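Local atomic coordinates of formate-dependent phosphoribosylglycinamide formyltransferase (PDB entry 6KHR), a protein that belongs to the ATP-grasp superfamily of enzymes and is modelled as an assembly of two copies of the same chain. Residues 27-32 with 92-97; 32-37 with 54-59. All blocks are in the same frame, centred on the assembly; numbering follows the deposited sequence.

Contact 1: 27-32 with 92-97; sequences RRVMLL and FLVTVT
Leu32 and Leu93 meet across two parallel strands, 28-32 and 92-95, at the middle of the five-stranded parallel sheet of a Rossmann-like N-terminal domain, as in other ATP-grasp enzymes. The strand axes come within 4.8 Å and run 20° apart, with Val29 beside Phe92 and Leu32 beside Thr95, tied by a ladder that alternates from Phe92 N to Arg28 O through to Val96 N on Leu32 O. On the face carrying Met30, Leu32, Leu93 and Thr95, one methyl of Leu93 faces the cleft between the two of Leu32: its CD1 is 3.7 Å from both CD1 and CD2 of Leu32. With CG anti to the backbone N (chi1 -176°), Leu93 leans forward along its strand, and the turn at chi2 (52°) brings CD1 over to Leu32. The sulfur of Met30 flanks the same methyl.

The face carrying Val29, Leu31, Phe92 and Val94 interlocks more finely, with the Phe92 ring at its start. CD2 of Leu31 drops into the notch between Val94 and Val96, 3.8 Å from CB of Val94 and 3.9 Å from CG2 of Val96. Val29 divides its branches, CG1 going to Val94 and CG2 to CD2 of Phe92. Helices 36-47 and 325-334 pack against this side. At the start of the strands Arg27 bends back toward the sheet, and its NH2 lies in the plane of the Phe92 ring, at the edge, 3.8 Å from CZ.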
ATOM      1  N   ARG A  27       8.784 -19.624  -3.937  1.00 62.15           N
ATOM      2  CA  ARG A  27       7.816 -19.386  -2.856  1.00 68.40           C
ATOM      3  C   ARG A  27       6.443 -19.025  -3.425  1.00 61.93           C
ATOM      4  O   ARG A  27       6.280 -17.977  -4.055  1.00 66.02           O
ATOM      5  CB  ARG A  27       8.300 -18.284  -1.913  1.00 80.91           C
ATOM      6  CG  ARG A  27       9.786 -18.368  -1.556  1.00 99.53           C
ATOM      7  CD  ARG A  27      10.113 -17.652  -0.248  1.00101.92           C
ATOM      8  NE  ARG A  27       9.565 -18.367   0.900  1.00100.10           N
ATOM      9  CZ  ARG A  27       9.667 -17.958   2.164  1.00104.18           C
ATOM     10  NH1 ARG A  27      10.292 -16.826   2.456  1.00100.37           N
ATOM     11  NH2 ARG A  27       9.138 -18.679   3.146  1.00107.01           N
ATOM     12  N   ARG A  28       5.461 -19.897  -3.205  1.00 53.46           N
ATOM     13  CA  ARG A  28       4.157 -19.804  -3.852  1.00 53.31           C
ATOM     14  C   ARG A  28       3.063 -19.800  -2.794  1.00 55.13           C
ATOM     15  O   ARG A  28       2.956 -20.741  -1.996  1.00 52.57           O
ATOM     16  CB  ARG A  28       3.955 -20.949  -4.844  1.00 49.51           C
ATOM     17  CG  ARG A  28       4.122 -20.548  -6.318  1.00 70.56           C
ATOM     18  CD  ARG A  28       4.470 -21.736  -7.214  1.00 85.94           C
ATOM     19  NE  ARG A  28       3.848 -22.963  -6.729  1.00 98.03           N
ATOM     20  CZ  ARG A  28       2.663 -23.409  -7.130  1.00108.58           C
ATOM     21  NH1 ARG A  28       1.972 -22.738  -8.043  1.00112.69           N
ATOM     22  NH2 ARG A  28       2.170 -24.529  -6.619  1.00107.89           N
ATOM     23  N   VAL A  29       2.277 -18.732  -2.773  1.00 59.12           N
ATOM     24  CA  VAL A  29       1.182 -18.551  -1.832  1.00 61.27           C
ATOM     25  C   VAL A  29      -0.106 -18.684  -2.621  1.00 66.15           C
ATOM     26  O   VAL A  29      -0.191 -18.223  -3.760  1.00 70.20           O
ATOM     27  CB  VAL A  29       1.259 -17.178  -1.124  1.00 51.26           C
ATOM     28  CG1 VAL A  29       0.205 -17.064  -0.028  1.00 33.64           C
ATOM     29  CG2 VAL A  29       2.647 -16.933  -0.556  1.00 34.25           C
ATOM     30  N   MET A  30      -1.100 -19.326  -2.030  1.00 57.58           N
ATOM     31  CA  MET A  30      -2.392 -19.496  -2.673  1.00 54.99           C
ATOM     32  C   MET A  30      -3.439 -18.805  -1.817  1.00 50.14           C
ATOM     33  O   MET A  30      -3.512 -19.039  -0.611  1.00 46.90           O
ATOM     34  CB  MET A  30      -2.725 -20.980  -2.872  1.00 61.34           C
ATOM     35  CG  MET A  30      -3.995 -21.220  -3.650  1.00 74.88           C
ATOM     36  SD  MET A  30      -4.432 -22.961  -3.825  1.00 80.98           S
ATOM     37  CE  MET A  30      -3.204 -23.514  -5.001  1.00 77.70           C
ATOM     38  N   LEU A  31      -4.239 -17.955  -2.441  1.00 55.33           N
ATOM     39  CA  LEU A  31      -5.241 -17.153  -1.751  1.00 53.63           C
ATOM     40  C   LEU A  31      -6.627 -17.708  -2.056  1.00 54.84           C
ATOM     41  O   LEU A  31      -7.099 -17.634  -3.193  1.00 57.64           O
ATOM     42  CB  LEU A  31      -5.145 -15.692  -2.176  1.00 52.80           C
ATOM     43  CG  LEU A  31      -3.882 -14.910  -1.829  1.00 50.37           C
ATOM     44  CD1 LEU A  31      -4.034 -13.518  -2.367  1.00 49.14           C
ATOM     45  CD2 LEU A  31      -3.677 -14.864  -0.340  1.00 48.50           C
ATOM     46  N   LEU A  32      -7.284 -18.251  -1.037  1.00 53.48           N
ATOM     47  CA  LEU A  32      -8.679 -18.661  -1.158  1.00 52.85           C
ATOM     48  C   LEU A  32      -9.554 -17.425  -0.963  1.00 56.30           C
ATOM     49  O   LEU A  32      -9.677 -16.893   0.153  1.00 49.83           O
ATOM     50  CB  LEU A  32      -9.003 -19.758  -0.147  1.00 54.16           C
ATOM     51  CG  LEU A  32      -8.734 -21.226  -0.521  1.00 59.17           C
ATOM     52  CD1 LEU A  32      -7.694 -21.386  -1.624  1.00 52.79           C
ATOM     53  CD2 LEU A  32      -8.337 -22.043   0.702  1.00 55.48           C
ATOM     54  N   PHE A  92       2.208 -22.082   0.685  1.00 53.72           N
ATOM     55  CA  PHE A  92       1.313 -21.554   1.708  1.00 58.71           C
ATOM     56  C   PHE A  92      -0.115 -21.511   1.197  1.00 65.38           C
ATOM     57  O   PHE A  92      -0.357 -21.162   0.038  1.00 67.63           O
ATOM     58  CB  PHE A  92       1.715 -20.156   2.140  1.00 55.16           C
ATOM     59  CG  PHE A  92       3.091 -20.081   2.685  1.00 61.73           C
ATOM     60  CD1 PHE A  92       3.333 -20.377   4.012  1.00 65.50           C
ATOM     61  CD2 PHE A  92       4.154 -19.740   1.866  1.00 61.36           C
ATOM     62  CE1 PHE A  92       4.609 -20.313   4.516  1.00 61.55           C
ATOM     63  CE2 PHE A  92       5.428 -19.684   2.365  1.00 55.92           C
ATOM     64  CZ  PHE A  92       5.655 -19.965   3.691  1.00 55.14           C
ATOM     65  N   LEU A  93      -1.057 -21.841   2.082  1.00 62.27           N
ATOM     66  CA  LEU A  93      -2.485 -21.830   1.779  1.00 57.28           C
ATOM     67  C   LEU A  93      -3.187 -20.833   2.700  1.00 54.96           C
ATOM     68  O   LEU A  93      -3.362 -21.104   3.897  1.00 63.10           O
ATOM     69  CB  LEU A  93      -3.067 -23.231   1.923  1.00 57.72           C
ATOM     70  CG  LEU A  93      -4.534 -23.423   1.554  1.00 65.23           C
ATOM     71  CD1 LEU A  93      -4.818 -22.867   0.167  1.00 72.14           C
ATOM     72  CD2 LEU A  93      -4.904 -24.912   1.634  1.00 74.88           C
ATOM     73  N   VAL A  94      -3.608 -19.697   2.137  1.00 56.08           N
ATOM     74  CA  VAL A  94      -4.211 -18.588   2.882  1.00 55.10           C
ATOM     75  C   VAL A  94      -5.703 -18.493   2.571  1.00 52.08           C
ATOM     76  O   VAL A  94      -6.100 -18.327   1.409  1.00 50.02           O
ATOM     77  CB  VAL A  94      -3.522 -17.251   2.566  1.00 43.24           C
ATOM     78  CG1 VAL A  94      -3.859 -16.242   3.630  1.00 31.54           C
ATOM     79  CG2 VAL A  94      -2.044 -17.429   2.486  1.00 57.41           C
ATOM     80  N   THR A  95      -6.517 -18.530   3.618  1.00 44.58           N
ATOM     81  CA  THR A  95      -7.967 -18.495   3.514  1.00 54.40           C
ATOM     82  C   THR A  95      -8.411 -17.064   3.774  1.00 64.72           C
ATOM     83  O   THR A  95      -8.368 -16.590   4.912  1.00 76.65           O
ATOM     84  CB  THR A  95      -8.605 -19.457   4.517  1.00 59.82           C
ATOM     85  OG1 THR A  95      -7.804 -20.642   4.636  1.00 61.79           O
ATOM     86  CG2 THR A  95      -9.992 -19.846   4.062  1.00 61.22           C
ATOM     87  N   VAL A  96      -8.849 -16.398   2.725  1.00 70.43           N
ATOM     88  CA  VAL A  96      -9.199 -14.971   2.876  1.00 71.36           C
ATOM     89  C   VAL A  96     -10.707 -14.818   2.791  1.00 86.98           C
ATOM     90  O   VAL A  96     -11.158 -13.721   2.922  1.00 95.52           O
ATOM     91  CB  VAL A  96      -8.478 -14.128   1.819  1.00 66.06           C
ATOM     92  CG1 VAL A  96      -8.322 -12.705   2.288  1.00 72.68           C
ATOM     93  CG2 VAL A  96      -7.118 -14.694   1.494  1.00 59.03           C
ATOM     94  N   THR A  97     -11.460 -15.887   2.580  1.00 94.74           N
ATOM     95  CA  THR A  97     -12.930 -15.705   2.539  1.00 95.85           C
ATOM     96  C   THR A  97     -13.594 -16.629   3.552  1.00 97.10           C
ATOM     97  O   THR A  97     -12.891 -17.423   4.159  1.00 97.54           O
ATOM     98  CB  THR A  97     -13.513 -15.966   1.154  1.00 97.46           C
ATOM     99  OG1 THR A  97     -14.909 -15.732   1.280  1.00 99.99           O
ATOM    100  CG2 THR A  97     -13.357 -17.393   0.705  1.00 96.46           C
TER

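Contact 2: 32-37 with 54-59; sequences LGSAEP and AVDGYV
The carbonyl oxygen of Val55 is approached by two groups from the turn after strand 28-32. Gly33 N gives it the firmer hydrogen bond, 2.9 Å from N to Val55 O. The hydroxyl of Ser34 adds a weak and uncertain one, OG to Val55 O at 3.1 Å, since the same proton could go elsewhere. Placed beside the backbone N, OG also comes to rest 3.4 Å from the methyl CB of Ala54.

One residue further on, Asp56 takes over the grip. Its carboxylate accepts the backbone amide of Ser34, N to Asp56 OD2 3.0 Å, and the donor arrives from above the carboxylate plane, 44° out of it. Asp56 turns CG away from its own amide (chi1 -153°), which brings OD2 to Ser34 N; separately, CB of Ser34 lies 3.8 Å from CB of Asp56. Gly33 allows the turn: at its positive phi a side chain would press on the carbonyl of Leu32. The apolar share is slight, CD1 of Leu32 lying 4.2 Å from CB of Val55.

This is the first turn of a beta-alpha-beta crossover. Strand 28-32 gives way to the turn that leads into helix 36-47, with Gly33 O hydrogen-bonded to Ser38 OG, before the chain returns as strand 51-56. His64 of helix 62-66 packs on Ser34, Ala54 and Asp56, while strand 69-72 pairs with the far side of strand 51-56.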
ATOM      1  N   LEU A  32      -7.284 -18.251  -1.037  1.00 53.48           N
ATOM      2  CA  LEU A  32      -8.679 -18.661  -1.158  1.00 52.85           C
ATOM      3  C   LEU A  32      -9.554 -17.425  -0.963  1.00 56.30           C
ATOM      4  O   LEU A  32      -9.677 -16.893   0.153  1.00 49.83           O
ATOM      5  CB  LEU A  32      -9.003 -19.758  -0.147  1.00 54.16           C
ATOM      6  CG  LEU A  32      -8.734 -21.226  -0.521  1.00 59.17           C
ATOM      7  CD1 LEU A  32      -7.694 -21.386  -1.624  1.00 52.79           C
ATOM      8  CD2 LEU A  32      -8.337 -22.043   0.702  1.00 55.48           C
ATOM      9  N   GLY A  33     -10.137 -16.950  -2.050  1.00 60.31           N
ATOM     10  CA  GLY A  33     -10.865 -15.695  -2.058  1.00 65.15           C
ATOM     11  C   GLY A  33     -10.095 -14.680  -2.882  1.00 69.42           C
ATOM     12  O   GLY A  33      -8.860 -14.608  -2.825  1.00 67.80           O
ATOM     13  N   SER A  34     -10.834 -13.925  -3.677  1.00 66.72           N
ATOM     14  CA  SER A  34     -10.188 -12.940  -4.562  1.00 66.51           C
ATOM     15  C   SER A  34     -10.979 -11.653  -4.554  1.00 64.24           C
ATOM     16  O   SER A  34     -11.097 -11.047  -5.583  1.00 60.00           O
ATOM     17  CB  SER A  34     -10.074 -13.450  -5.935  1.00 64.16           C
ATOM     18  OG  SER A  34      -9.191 -14.530  -5.963  1.00 63.67           O
ATOM     19  N   ALA A  35     -11.378 -11.202  -3.379  1.00 59.41           N
ATOM     20  CA  ALA A  35     -12.127  -9.941  -3.277  1.00 61.45           C
ATOM     21  C   ALA A  35     -11.178  -8.752  -3.145  1.00 64.56           C
ATOM     22  O   ALA A  35     -10.009  -8.871  -3.395  1.00 57.70           O
ATOM     23  CB  ALA A  35     -13.095 -10.008  -2.138  1.00 64.46           C
ATOM     24  N   GLU A  36     -11.689  -7.634  -2.676  1.00 70.87           N
ATOM     25  CA  GLU A  36     -10.854  -6.421  -2.674  1.00 64.81           C
ATOM     26  C   GLU A  36      -9.592  -6.553  -1.847  1.00 60.49           C
ATOM     27  O   GLU A  36      -8.551  -6.310  -2.416  1.00 61.42           O
ATOM     28  CB  GLU A  36     -11.642  -5.134  -2.547  1.00 72.28           C
ATOM     29  CG  GLU A  36     -12.204  -4.720  -3.886  1.00 97.08           C
ATOM     30  CD  GLU A  36     -13.591  -5.261  -4.167  1.00111.76           C
ATOM     31  OE1 GLU A  36     -14.141  -5.923  -3.287  1.00114.98           O
ATOM     32  OE2 GLU A  36     -14.109  -5.009  -5.259  1.00114.71           O
ATOM     33  N   PRO A  37      -9.466  -6.945  -0.413  1.00 54.76           N
ATOM     34  CA  PRO A  37      -8.291  -7.090   0.458  1.00 58.99           C
ATOM     35  C   PRO A  37      -7.379  -8.208   0.000  1.00 66.93           C
ATOM     36  O   PRO A  37      -6.165  -8.159   0.240  1.00 65.92           O
ATOM     37  CB  PRO A  37      -8.897  -7.376   1.840  1.00 52.17           C
ATOM     38  CG  PRO A  37     -10.300  -6.932   1.761  1.00 48.17           C
ATOM     39  CD  PRO A  37     -10.715  -7.184   0.336  1.00 44.36           C
ATOM     40  N   ALA A  54      -4.436 -16.742  -7.175  1.00 50.41           N
ATOM     41  CA  ALA A  54      -5.715 -16.253  -6.675  1.00 57.69           C
ATOM     42  C   ALA A  54      -6.829 -17.201  -7.111  1.00 59.90           C
ATOM     43  O   ALA A  54      -7.028 -17.434  -8.309  1.00 58.74           O
ATOM     44  CB  ALA A  54      -5.994 -14.826  -7.149  1.00 50.62           C
ATOM     45  N   VAL A  55      -7.543 -17.743  -6.132  1.00 63.58           N
ATOM     46  CA  VAL A  55      -8.620 -18.699  -6.352  1.00 74.93           C
ATOM     47  C   VAL A  55      -9.929 -18.034  -5.966  1.00 80.37           C
ATOM     48  O   VAL A  55     -10.001 -17.343  -4.943  1.00 77.49           O
ATOM     49  CB  VAL A  55      -8.404 -19.991  -5.536  1.00 67.32           C
ATOM     50  CG1 VAL A  55      -9.520 -20.962  -5.804  1.00 56.07           C
ATOM     51  CG2 VAL A  55      -7.050 -20.614  -5.854  1.00 63.63           C
ATOM     52  N   ASP A  56     -10.962 -18.237  -6.782  1.00 83.50           N
ATOM     53  CA  ASP A  56     -12.305 -17.805  -6.419  1.00 84.90           C
ATOM     54  C   ASP A  56     -13.315 -18.591  -7.245  1.00 84.53           C
ATOM     55  O   ASP A  56     -12.949 -19.423  -8.079  1.00 88.66           O
ATOM     56  CB  ASP A  56     -12.478 -16.295  -6.597  1.00 84.31           C
ATOM     57  CG  ASP A  56     -13.536 -15.724  -5.665  1.00 86.82           C
ATOM     58  OD1 ASP A  56     -14.542 -16.435  -5.419  1.00 84.96           O
ATOM     59  OD2 ASP A  56     -13.355 -14.589  -5.167  1.00 85.86           O
ATOM     60  N   GLY A  57     -14.599 -18.321  -6.992  1.00 75.92           N
ATOM     61  CA  GLY A  57     -15.694 -18.987  -7.680  1.00 69.54           C
ATOM     62  C   GLY A  57     -15.993 -18.509  -9.090  1.00 80.84           C
ATOM     63  O   GLY A  57     -16.230 -19.335  -9.975  1.00 86.73           O
ATOM     64  N   TYR A  58     -15.983 -17.192  -9.320  1.00 81.91           N
ATOM     65  CA  TYR A  58     -16.364 -16.562 -10.583  1.00 78.75           C
ATOM     66  C   TYR A  58     -15.128 -16.085 -11.344  1.00 87.75           C
ATOM     67  O   TYR A  58     -13.991 -16.195 -10.878  1.00 94.60           O
ATOM     68  CB  TYR A  58     -17.333 -15.402 -10.338  1.00 69.32           C
ATOM     69  CG  TYR A  58     -16.776 -14.292  -9.473  1.00 72.39           C
ATOM     70  CD1 TYR A  58     -16.584 -14.477  -8.106  1.00 65.62           C
ATOM     71  CD2 TYR A  58     -16.454 -13.051 -10.017  1.00 75.75           C
ATOM     72  CE1 TYR A  58     -16.081 -13.462  -7.307  1.00 66.64           C
ATOM     73  CE2 TYR A  58     -15.947 -12.025  -9.217  1.00 72.08           C
ATOM     74  CZ  TYR A  58     -15.764 -12.238  -7.869  1.00 72.37           C
ATOM     75  OH  TYR A  58     -15.267 -11.238  -7.073  1.00 78.19           O
ATOM     76  N   VAL A  59     -15.366 -15.512 -12.523  1.00 86.99           N
ATOM     77  CA  VAL A  59     -14.304 -15.326 -13.511  1.00 84.79           C
ATOM     78  C   VAL A  59     -13.546 -14.018 -13.315  1.00 91.93           C
ATOM     79  O   VAL A  59     -12.320 -13.980 -13.461  1.00 95.26           O
ATOM     80  CB  VAL A  59     -14.903 -15.415 -14.926  1.00 74.54           C
ATOM     81  CG1 VAL A  59     -13.801 -15.357 -15.961  1.00 54.16           C
ATOM     82  CG2 VAL A  59     -15.726 -16.679 -15.063  1.00 81.52           C
TER

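Both contacts are built on strand 28-32, which lies between strands 92-95 and 51-56 in the parallel sheet, and they share Leu32. Contact 1 is the larger and more hydrophobic: a run of backbone bonds between neighbouring strands, with apolar side chains meeting on both faces. Contact 2 lies at the strands' C-terminal ends, where pairing gives way to a turn, and it relies on polar atoms, a serine and an aspartate among them, rather than on apolar side chains. Though mostly buried, each frays outward, the first at Arg27 and the second at Tyr58. They join directly through a probable hydrogen bond from Val55 N to Leu31 O, 3.0 Å.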